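PDB 7BFK: angiogenin-1 from Salmo salar, which probably cleaves RNA as a secreted endonuclease of the pancreatic ribonuclease family. Local coordinates for residues N73-V78 with T100-I105. Numbering follows the deposited sequence.
Sequences NKPFSV and TKKVII
The carbonyl oxygen of N73 has the ammonium end of K102 as its neighbour, K102 NZ standing 3.5 Å from N73 O, a long polar approach; the side-chain amide of N73 turns off to T63, whose OG1 is hydrogen-bonded to N73 OD1. K74 O comes within 4.0 Å of K102 CA. P75 then runs alongside K102, both side chains pointing the same way: a bend at the last torsion (chi4 -37°) sets K102 NZ 3.7 Å from P75 CD, while P75 CB leans on the methyl CG2 of T100. A leucine in place of K102 would probably leave N73 O without its nearby positive charge and P75 CD without the lysine end that lies beside it.

F76 lies in the long bent antiparallel hairpin of 76-85 and 93-108 that belongs to the pancreatic ribonuclease fold. It forms a hydrogen-bonded pair with K101. F76 N lies 2.8 Å from K101 O, the bond almost straight, yet the donor sits 48° above the carbonyl plane; the return bond from K101 N to F76 O lies in the carbonyl plane, and T100 CA-H adds a weaker approach to that same oxygen. With CG anti to its own carbonyl carbon (chi1 -73°), the F76 side chain crosses that of V103 at about a right angle, ring atom CD1 coming within 4.0 Å of V103 CG2 on an oblique approach; I57 touches both side chains. S77 faces T100 as the next, non-hydrogen-bonded pair, their side chains on the other face of the sheet from those of F76 and K101. Buried V78 slides past V103 in the opposite direction, and the two CG1 methyls meet at 4.0 Å.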
loop_
_atom_site.group_PDB
_atom_site.type_symbol
_atom_site.label_atom_id
_atom_site.label_comp_id
_atom_site.label_asym_id
_atom_site.label_seq_id
_atom_site.Cartn_x
_atom_site.Cartn_y
_atom_site.Cartn_z
ATOM N N ASN A 73 1.405 10.701 11.399
ATOM C CA ASN A 73 1.529 12.096 11.873
ATOM C C ASN A 73 2.421 12.867 10.907
ATOM O O ASN A 73 2.343 14.099 10.890
ATOM C CB ASN A 73 2.037 12.140 13.311
ATOM C CG ASN A 73 1.000 11.654 14.289
ATOM O OD1 ASN A 73 -0.196 11.735 14.024
ATOM N ND2 ASN A 73 1.453 11.158 15.426
ATOM N N LYS A 74 3.239 12.170 10.121
ATOM C CA LYS A 74 4.084 12.829 9.100
ATOM C C LYS A 74 3.631 12.365 7.725
ATOM O O LYS A 74 3.139 11.252 7.566
ATOM C CB LYS A 74 5.569 12.578 9.372
ATOM C CG LYS A 74 6.059 13.161 10.693
ATOM C CD LYS A 74 7.555 13.144 10.869
ATOM C CE LYS A 74 8.270 14.176 10.023
ATOM N NZ LYS A 74 7.987 15.560 10.479
ATOM N N PRO A 75 3.753 13.226 6.707
ATOM C CA PRO A 75 3.432 12.843 5.341
ATOM C C PRO A 75 4.546 11.966 4.753
ATOM O O PRO A 75 5.684 12.074 5.184
ATOM C CB PRO A 75 3.344 14.188 4.622
ATOM C CG PRO A 75 4.337 15.047 5.365
ATOM C CD PRO A 75 4.223 14.622 6.812
ATOM N N PHE A 76 4.186 11.127 3.788
ATOM C CA PHE A 76 5.084 10.223 3.049
ATOM C C PHE A 76 5.001 10.543 1.553
ATOM O O PHE A 76 3.948 11.044 1.093
ATOM C CB PHE A 76 4.674 8.754 3.271
ATOM C CG PHE A 76 4.999 8.195 4.626
ATOM C CD1 PHE A 76 4.142 8.383 5.698
ATOM C CD2 PHE A 76 6.187 7.509 4.846
ATOM C CE1 PHE A 76 4.457 7.872 6.946
ATOM C CE2 PHE A 76 6.494 6.999 6.102
ATOM C CZ PHE A 76 5.631 7.189 7.147
ATOM N N SER A 77 6.090 10.327 0.815
ATOM C CA SER A 77 6.054 10.293 -0.658
ATOM C C SER A 77 5.348 9.000 -1.029
ATOM O O SER A 77 5.732 7.952 -0.475
ATOM C CB SER A 77 7.408 10.335 -1.310
ATOM O OG SER A 77 7.937 11.630 -1.258
ATOM N N VAL A 78 4.351 9.078 -1.896
ATOM C CA VAL A 78 3.609 7.873 -2.342
ATOM C C VAL A 78 3.529 7.886 -3.860
ATOM O O VAL A 78 3.659 8.961 -4.486
ATOM C CB VAL A 78 2.206 7.781 -1.701
ATOM C CG1 VAL A 78 2.281 7.710 -0.185
ATOM C CG2 VAL A 78 1.304 8.922 -2.136
ATOM N N THR A 100 2.368 13.544 -1.970
ATOM C CA THR A 100 2.940 13.626 -0.624
ATOM C C THR A 100 1.756 13.698 0.327
ATOM O O THR A 100 1.062 14.715 0.309
ATOM C CB THR A 100 3.914 14.797 -0.482
ATOM O OG1 THR A 100 4.887 14.678 -1.521
ATOM C CG2 THR A 100 4.579 14.777 0.870
ATOM N N LYS A 101 1.524 12.648 1.106
ATOM C CA LYS A 101 0.300 12.578 1.942
ATOM C C LYS A 101 0.527 11.779 3.213
ATOM O O LYS A 101 1.428 10.918 3.253
ATOM C CB LYS A 101 -0.840 11.974 1.105
ATOM C CG LYS A 101 -1.358 12.931 0.039
ATOM C CD LYS A 101 -2.774 12.756 -0.370
ATOM C CE LYS A 101 -3.260 13.889 -1.253
ATOM N NZ LYS A 101 -3.415 15.147 -0.489
ATOM N N LYS A 102 -0.232 12.111 4.248
ATOM C CA LYS A 102 -0.312 11.269 5.452
ATOM C C LYS A 102 -1.011 10.004 4.963
ATOM O O LYS A 102 -1.893 10.123 4.068
ATOM C CB LYS A 102 -1.046 11.980 6.584
ATOM C CG LYS A 102 -0.383 13.284 7.012
ATOM C CD LYS A 102 -0.963 13.892 8.256
ATOM C CE LYS A 102 -0.545 15.330 8.454
ATOM N NZ LYS A 102 0.855 15.538 8.033
ATOM N N VAL A 103 -0.606 8.849 5.461
ATOM C CA VAL A 103 -1.210 7.561 5.029
ATOM C C VAL A 103 -2.103 7.041 6.157
ATOM O O VAL A 103 -1.865 7.386 7.347
ATOM C CB VAL A 103 -0.132 6.555 4.626
ATOM C CG1 VAL A 103 0.629 7.041 3.407
ATOM C CG2 VAL A 103 0.810 6.263 5.787
ATOM N N ILE A 104 -3.146 6.317 5.788
ATOM C CA ILE A 104 -4.076 5.691 6.749
ATOM C C ILE A 104 -3.968 4.188 6.571
ATOM O O ILE A 104 -4.265 3.699 5.486
ATOM C CB ILE A 104 -5.497 6.213 6.576
ATOM C CG1 ILE A 104 -5.532 7.743 6.552
ATOM C CG2 ILE A 104 -6.361 5.621 7.676
ATOM C CD1 ILE A 104 -6.800 8.328 5.967
ATOM N N ILE A 105 -3.538 3.502 7.616
ATOM C CA ILE A 105 -3.301 2.038 7.591
ATOM C C ILE A 105 -4.019 1.403 8.775
ATOM O O ILE A 105 -4.510 2.127 9.634
ATOM C CB ILE A 105 -1.795 1.751 7.650
ATOM C CG1 ILE A 105 -1.214 2.107 9.022
ATOM C CG2 ILE A 105 -1.073 2.463 6.524
ATOM C CD1 ILE A 105 0.223 1.707 9.200
#